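PDB 2J0W: lysine-sensitive aspartokinase 3 from Escherichia coli, which catalyses the ATP-dependent phosphorylation of L-aspartate to 4-phospho-L-aspartate, opening the route to lysine, which inhibits the enzyme allosterically. Local coordinates for residues I4-F9 with Y203-L208; E164-Q169 with A209-A214; G408-F413 with Q441-N446. All coordinates share one frame; numbering follows the deposited sequence.

Interactions 1 and 2 follow one another along helix 200-211 in the amino acid kinase part of the chain. The middle of this helix lies on strand 5-9 in interaction 1, and its last turn meets helix 159-176 in interaction 2; the two touch through V6, which also packs on A209 and A214. Interaction 3 is separate, with its centre about 38 Å from that of interaction 1, and joins a loop to helix 436-448 in an ACT domain. None has a hydrogen bond across it. Alanine methyls carry the first two, both buried; in the third a valine meets a lysine stem and an asparagine at the margin, and two leucines meet inside.

Interaction 1 (I4-F9 with Y203-L208); sequences IVVSKF and YTAALL
K8 lays the start of its side chain against the methyl of A205: CB of K8 is 3.8 Å from CB of A205, and CG of K8 stands 4.1 Å from that same methyl. Two residues back on the same face of the strand, V6 meets A205 through its CG1 branch, while CG2 packs farther along the helix on A209. CG1 lies anti to the backbone N (chi1 176°) and comes 3.8 Å from the carbonyl O of A205, a van der Waals contact, with the A205 CB a little farther from CG1 at 4.4 Å. The single methyl of A205 thus meets both strand side chains, and its small size lets the backbones approach, the CA atoms of K8 and A205 being 6.2 Å apart. This is helix-on-sheet packing in the amino acid kinase fold: strand 5-9 runs between the parallel strands 33-38 and 216-221, and helix 200-211 lies over one face of the sheet. Backbone hydrogen bonds from V6 to R216 and D218 tie the strand to its neighbour on one side. S7, between the two contact residues, turns its side chain to the opposite face. Beyond CG the K8 chain bends at chi2 (-86°) and leaves the helix contact, carrying NZ to a salt bridge with D202; the K8 side chain also touches the bound ADP, and a magnesium ion lies about 4 Å from it at the nearest atoms. The apolar root of this ATP-binding lysine is therefore packed on the helix while the rest of the side chain runs to the nucleotide site. S39, in a loop, and I219 of strand 216-221 also touch the K8 side chain.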
# COMPACT_ATOMS: atom_id res chain seq x y z
N ILE A 4 -37.80 1.49 18.89
CA ILE A 4 -37.37 0.70 20.03
C ILE A 4 -35.89 0.96 20.23
O ILE A 4 -35.10 0.85 19.30
CB ILE A 4 -37.58 -0.81 19.79
CG1 ILE A 4 -39.07 -1.11 19.57
CG2 ILE A 4 -37.04 -1.60 20.97
CD1 ILE A 4 -39.36 -2.52 19.06
N VAL A 5 -35.51 1.33 21.44
CA VAL A 5 -34.11 1.57 21.71
C VAL A 5 -33.54 0.28 22.27
O VAL A 5 -34.19 -0.40 23.07
CB VAL A 5 -33.91 2.71 22.72
CG1 VAL A 5 -32.49 2.68 23.29
CG2 VAL A 5 -34.15 4.04 22.04
N VAL A 6 -32.33 -0.05 21.82
CA VAL A 6 -31.60 -1.24 22.25
C VAL A 6 -30.43 -0.77 23.13
O VAL A 6 -29.64 0.08 22.72
CB VAL A 6 -31.06 -2.00 21.02
CG1 VAL A 6 -30.21 -3.18 21.46
CG2 VAL A 6 -32.23 -2.48 20.16
N SER A 7 -30.34 -1.32 24.35
CA SER A 7 -29.28 -0.95 25.30
C SER A 7 -28.26 -2.07 25.55
O SER A 7 -28.64 -3.24 25.69
CB SER A 7 -29.90 -0.53 26.65
OG SER A 7 -30.61 0.69 26.54
N LYS A 8 -26.98 -1.72 25.63
CA LYS A 8 -25.95 -2.72 25.85
C LYS A 8 -25.11 -2.43 27.08
O LYS A 8 -24.67 -1.29 27.30
CB LYS A 8 -25.06 -2.85 24.62
CG LYS A 8 -23.98 -3.93 24.71
CD LYS A 8 -22.71 -3.44 25.38
CE LYS A 8 -21.58 -4.45 25.20
NZ LYS A 8 -20.23 -3.95 25.59
N PHE A 9 -24.88 -3.46 27.88
CA PHE A 9 -24.09 -3.34 29.10
C PHE A 9 -22.92 -4.30 29.09
O PHE A 9 -23.09 -5.50 28.84
CB PHE A 9 -24.99 -3.60 30.30
CG PHE A 9 -26.13 -2.63 30.41
CD1 PHE A 9 -25.97 -1.41 31.06
CD2 PHE A 9 -27.38 -2.94 29.86
CE1 PHE A 9 -27.02 -0.51 31.17
CE2 PHE A 9 -28.44 -2.05 29.97
CZ PHE A 9 -28.26 -0.83 30.62
N TYR A 203 -21.26 -5.54 18.94
CA TYR A 203 -21.70 -5.94 17.62
C TYR A 203 -23.12 -6.49 17.70
O TYR A 203 -23.98 -6.12 16.91
CB TYR A 203 -20.71 -6.98 17.07
CG TYR A 203 -20.86 -7.25 15.60
CD1 TYR A 203 -21.50 -6.35 14.75
CD2 TYR A 203 -20.32 -8.41 15.04
CE1 TYR A 203 -21.61 -6.60 13.39
CE2 TYR A 203 -20.42 -8.67 13.68
CZ TYR A 203 -21.06 -7.76 12.86
OH TYR A 203 -21.13 -7.99 11.51
N THR A 204 -23.37 -7.36 18.68
CA THR A 204 -24.70 -7.94 18.83
C THR A 204 -25.76 -6.86 18.99
O THR A 204 -26.86 -6.97 18.45
CB THR A 204 -24.77 -8.87 20.06
OG1 THR A 204 -23.84 -9.94 19.91
CG2 THR A 204 -26.17 -9.44 20.20
N ALA A 205 -25.43 -5.82 19.74
CA ALA A 205 -26.39 -4.76 19.99
C ALA A 205 -26.76 -4.04 18.71
O ALA A 205 -27.93 -3.77 18.46
CB ALA A 205 -25.84 -3.79 21.01
N ALA A 206 -25.76 -3.73 17.89
CA ALA A 206 -26.02 -3.06 16.62
C ALA A 206 -26.80 -3.98 15.68
O ALA A 206 -27.72 -3.54 15.00
CB ALA A 206 -24.71 -2.65 15.98
N LEU A 207 -26.44 -5.26 15.67
CA LEU A 207 -27.07 -6.25 14.80
C LEU A 207 -28.57 -6.41 14.98
O LEU A 207 -29.34 -6.38 14.01
CB LEU A 207 -26.39 -7.62 14.97
CG LEU A 207 -24.92 -7.69 14.55
CD1 LEU A 207 -24.27 -8.92 15.15
CD2 LEU A 207 -24.80 -7.68 13.03
N LEU A 208 -28.99 -6.61 16.23
CA LEU A 208 -30.40 -6.79 16.56
C LEU A 208 -31.17 -5.48 16.39
O LEU A 208 -32.39 -5.48 16.14
CB LEU A 208 -30.53 -7.30 18.00
CG LEU A 208 -29.79 -8.61 18.29
CD1 LEU A 208 -29.35 -8.65 19.74
CD2 LEU A 208 -30.69 -9.77 17.97

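Interaction 2 (E164-Q169 with A209-A214); sequences ELAALQ and AEALHA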
# COMPACT_ATOMS: atom_id res chain seq x y z
N GLU A 164 -35.32 -12.74 9.40
CA GLU A 164 -36.50 -13.59 9.45
C GLU A 164 -36.75 -14.08 10.88
O GLU A 164 -37.85 -13.90 11.43
CB GLU A 164 -36.33 -14.80 8.53
CG GLU A 164 -35.86 -14.42 7.13
CD GLU A 164 -35.20 -15.58 6.41
OE1 GLU A 164 -34.47 -15.32 5.44
OE2 GLU A 164 -35.40 -16.74 6.83
N LEU A 165 -35.73 -14.69 11.48
CA LEU A 165 -35.83 -15.21 12.83
C LEU A 165 -36.30 -14.18 13.86
O LEU A 165 -37.31 -14.38 14.55
CB LEU A 165 -34.48 -15.79 13.25
CG LEU A 165 -34.03 -17.00 12.42
CD1 LEU A 165 -32.60 -17.38 12.78
CD2 LEU A 165 -34.98 -18.16 12.65
N ALA A 166 -35.57 -13.07 13.97
CA ALA A 166 -35.89 -12.02 14.93
C ALA A 166 -37.35 -11.56 14.87
O ALA A 166 -37.94 -11.23 15.89
CB ALA A 166 -34.96 -10.83 14.70
N ALA A 167 -37.93 -11.54 13.68
CA ALA A 167 -39.31 -11.11 13.52
C ALA A 167 -40.27 -12.25 13.83
O ALA A 167 -41.45 -12.02 14.10
CB ALA A 167 -39.55 -10.59 12.11
N LEU A 168 -39.78 -13.48 13.79
CA LEU A 168 -40.64 -14.62 14.04
C LEU A 168 -40.58 -15.14 15.48
O LEU A 168 -41.50 -15.83 15.92
CB LEU A 168 -40.31 -15.75 13.06
CG LEU A 168 -40.36 -15.35 11.58
CD1 LEU A 168 -39.95 -16.51 10.69
CD2 LEU A 168 -41.76 -14.87 11.23
N GLN A 169 -39.52 -14.81 16.21
CA GLN A 169 -39.40 -15.29 17.58
C GLN A 169 -39.12 -14.22 18.62
O GLN A 169 -39.49 -14.38 19.79
CB GLN A 169 -38.29 -16.33 17.68
CG GLN A 169 -38.38 -17.47 16.69
CD GLN A 169 -37.79 -18.75 17.25
OE1 GLN A 169 -38.40 -19.42 18.09
NE2 GLN A 169 -36.58 -19.10 16.80
N ALA A 209 -30.46 -4.36 16.52
CA ALA A 209 -31.05 -3.04 16.37
C ALA A 209 -31.46 -2.88 14.90
O ALA A 209 -32.58 -2.45 14.60
CB ALA A 209 -30.05 -1.97 16.75
N GLU A 210 -30.56 -3.25 14.00
CA GLU A 210 -30.83 -3.18 12.57
C GLU A 210 -31.93 -4.15 12.20
O GLU A 210 -32.88 -3.78 11.51
CB GLU A 210 -29.58 -3.52 11.78
CG GLU A 210 -29.86 -3.97 10.36
CD GLU A 210 -28.61 -4.02 9.52
OE1 GLU A 210 -27.58 -4.54 10.02
OE2 GLU A 210 -28.65 -3.55 8.37
N ALA A 211 -31.80 -5.38 12.67
CA ALA A 211 -32.78 -6.42 12.38
C ALA A 211 -34.18 -6.08 12.88
O ALA A 211 -35.17 -6.52 12.30
CB ALA A 211 -32.33 -7.75 12.97
N LEU A 212 -34.26 -5.30 13.96
CA LEU A 212 -35.56 -4.93 14.51
C LEU A 212 -36.00 -3.50 14.17
O LEU A 212 -37.01 -3.03 14.68
CB LEU A 212 -35.54 -5.11 16.03
CG LEU A 212 -35.43 -6.53 16.60
CD1 LEU A 212 -35.33 -6.45 18.13
CD2 LEU A 212 -36.63 -7.37 16.19
N HIS A 213 -35.24 -2.82 13.32
CA HIS A 213 -35.58 -1.44 12.93
C HIS A 213 -35.73 -0.57 14.18
O HIS A 213 -36.79 -0.01 14.43
CB HIS A 213 -36.88 -1.42 12.15
CG HIS A 213 -37.01 -2.54 11.16
ND1 HIS A 213 -36.13 -2.74 10.12
CD2 HIS A 213 -37.91 -3.55 11.08
CE1 HIS A 213 -36.48 -3.82 9.44
NE2 HIS A 213 -37.55 -4.33 10.00
N ALA A 214 -34.65 -0.46 14.94
CA ALA A 214 -34.66 0.34 16.16
C ALA A 214 -34.32 1.79 15.85
O ALA A 214 -33.66 2.10 14.86
CB ALA A 214 -33.63 -0.21 17.14
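This is a small apolar contact between two helices of the amino acid kinase domain, made where the C-terminal end of helix 200-211 comes up against the middle of helix 159-176. A166 is the one residue of E164-Q169 that carries it. Its methyl faces that of A211, CB to CB 4.4 Å, and the two short side chains leave the CA atoms of A166 and A211 only 6.9 Å apart. L212 completes the contact from beside A211. Its CG stands anti to the carbonyl carbon and beside the backbone N (chi1 -67°), which swings the branched end back toward the other helix, where CD2 of L212 lies 4.1 Å from CB of A166 and equally far from the carbonyl O of A166. A single methyl thus rests against both the side chain and the backbone of A166.

The chain leaves helix 200-211 just at this point through a Schellman motif. H213 is its C-prime residue, with a positive phi of 54°; A214 N is hydrogen-bonded to A209 O at 2.9 Å, and H213 N to E210 O at 3.1 Å. Helix 159-176 has an irregularity of its own here, a wider pi-type turn at 166-169. Just before that turn, L165 O takes two backbone N-H groups, those of L168 and Q169.

Around the contact, L212 continues onto L170 and L174 farther along helix 159-176, while A211 also packs on L162 of that helix. V145, in a loop, touches L165 and A166. On the sheet side A209 and A214 rest on V6 of strand 5-9, and after the turn the chain enters strand 216-221.

Interaction 3 (G408-F413 with Q441-N446); sequences GVLEPF and QKLHSN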
# COMPACT_ATOMS: atom_id res chain seq x y z
N GLY A 408 6.43 16.01 13.85
CA GLY A 408 7.28 17.03 14.44
C GLY A 408 7.75 16.66 15.83
O GLY A 408 8.82 17.07 16.29
N VAL A 409 6.93 15.84 16.50
CA VAL A 409 7.21 15.40 17.87
C VAL A 409 7.88 14.04 17.98
O VAL A 409 8.48 13.71 19.01
CB VAL A 409 5.91 15.32 18.67
CG1 VAL A 409 6.21 15.29 20.15
CG2 VAL A 409 5.00 16.47 18.30
N LEU A 410 7.79 13.25 16.91
CA LEU A 410 8.33 11.90 16.89
C LEU A 410 9.79 11.76 16.48
O LEU A 410 10.24 10.66 16.17
CB LEU A 410 7.46 11.05 15.98
CG LEU A 410 5.98 11.40 16.21
CD1 LEU A 410 5.08 10.66 15.25
CD2 LEU A 410 5.63 11.06 17.65
N GLU A 411 10.52 12.87 16.48
CA GLU A 411 11.92 12.86 16.09
C GLU A 411 12.70 11.76 16.79
O GLU A 411 13.42 11.00 16.15
CB GLU A 411 12.57 14.21 16.39
CG GLU A 411 14.09 14.20 16.31
CD GLU A 411 14.69 15.56 16.57
OE1 GLU A 411 14.03 16.39 17.23
OE2 GLU A 411 15.83 15.79 16.12
N PRO A 412 12.56 11.66 18.11
CA PRO A 412 13.25 10.65 18.91
C PRO A 412 12.86 9.18 18.67
O PRO A 412 13.40 8.28 19.32
CB PRO A 412 12.95 11.10 20.34
CG PRO A 412 11.58 11.72 20.21
CD PRO A 412 11.76 12.55 18.98
N PHE A 413 11.94 8.93 17.74
CA PHE A 413 11.48 7.57 17.48
C PHE A 413 11.76 6.94 16.13
O PHE A 413 12.25 7.58 15.20
CB PHE A 413 9.98 7.49 17.73
CG PHE A 413 9.56 8.00 19.06
CD1 PHE A 413 8.67 9.06 19.16
CD2 PHE A 413 10.04 7.41 20.23
CE1 PHE A 413 8.25 9.53 20.40
CE2 PHE A 413 9.63 7.88 21.47
CZ PHE A 413 8.73 8.94 21.56
N GLN A 441 0.91 10.04 23.57
CA GLN A 441 0.89 11.17 24.48
C GLN A 441 1.49 12.39 23.78
O GLN A 441 0.85 13.44 23.69
CB GLN A 441 1.68 10.83 25.75
CG GLN A 441 0.98 9.81 26.65
CD GLN A 441 1.95 8.99 27.48
OE1 GLN A 441 1.54 8.21 28.34
NE2 GLN A 441 3.25 9.15 27.22
N LYS A 442 2.71 12.24 23.27
CA LYS A 442 3.34 13.36 22.60
C LYS A 442 2.45 13.99 21.55
O LYS A 442 2.32 15.21 21.51
CB LYS A 442 4.67 12.94 21.99
CG LYS A 442 5.79 12.78 23.00
CD LYS A 442 6.03 14.08 23.77
CE LYS A 442 7.12 13.91 24.82
NZ LYS A 442 8.37 13.33 24.24
N LEU A 443 1.83 13.17 20.70
CA LEU A 443 0.95 13.69 19.65
C LEU A 443 -0.24 14.45 20.21
O LEU A 443 -0.41 15.64 19.97
CB LEU A 443 0.40 12.55 18.79
CG LEU A 443 1.35 11.73 17.92
CD1 LEU A 443 0.53 10.69 17.20
CD2 LEU A 443 2.07 12.63 16.93
N HIS A 444 -1.06 13.72 20.95
CA HIS A 444 -2.26 14.24 21.59
C HIS A 444 -2.01 15.61 22.21
O HIS A 444 -2.81 16.54 22.05
CB HIS A 444 -2.72 13.26 22.68
CG HIS A 444 -4.10 13.50 23.18
ND1 HIS A 444 -4.36 14.27 24.30
CD2 HIS A 444 -5.30 13.13 22.69
CE1 HIS A 444 -5.67 14.35 24.46
NE2 HIS A 444 -6.26 13.67 23.50
N SER A 445 -0.88 15.71 22.90
CA SER A 445 -0.47 16.93 23.57
C SER A 445 -0.49 18.15 22.66
O SER A 445 -1.36 19.01 22.80
CB SER A 445 0.93 16.73 24.18
OG SER A 445 1.33 17.88 24.90
N ASN A 446 0.46 18.24 21.72
CA ASN A 446 0.49 19.39 20.82
C ASN A 446 -0.55 19.15 19.74
O ASN A 446 -0.33 19.47 18.57
CB ASN A 446 1.89 19.56 20.19
CG ASN A 446 2.11 18.65 19.00
OD1 ASN A 446 2.04 17.43 19.15
ND2 ASN A 446 2.35 19.22 17.82
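V409, just past helix 402-407 in an ACT domain, packs its two methyls along helix 436-448. CG1, anti to the backbone N (chi1 -162°), lies over the aliphatic stem of K442, 3.4 Å from CB and 3.8 Å from CG of that lysine, while CG2 points to the side-chain amide of N446, one turn later, 3.7 Å from its CG. With an alanine here both branches would be missing, and the K442 stem and the N446 amide would probably lose their packing against the loop. L410 follows and turns inward: its CD1 and CD2 are each 4.0 Å from CD2 of L443, the two side chains meeting at about a right angle. Both leucines also touch F429 of strand 426-432, so this half of the contact belongs to the layer between helix and sheet, whereas N446 lies at the exposed margin. From L410 to F413 the chain makes a type I turn, closed by a hydrogen bond from F413 N to L410 O, 2.9 Å. At the turn, E411 packs on K404 of the second subunit, and the F413 backbone is hydrogen-bonded to that same subunit, within the region required for homodimerization. The F413 ring, resting on V439, has CG of P412 4.0 Å above one face, offset toward the rim, and CB of L410 in plane at its edge.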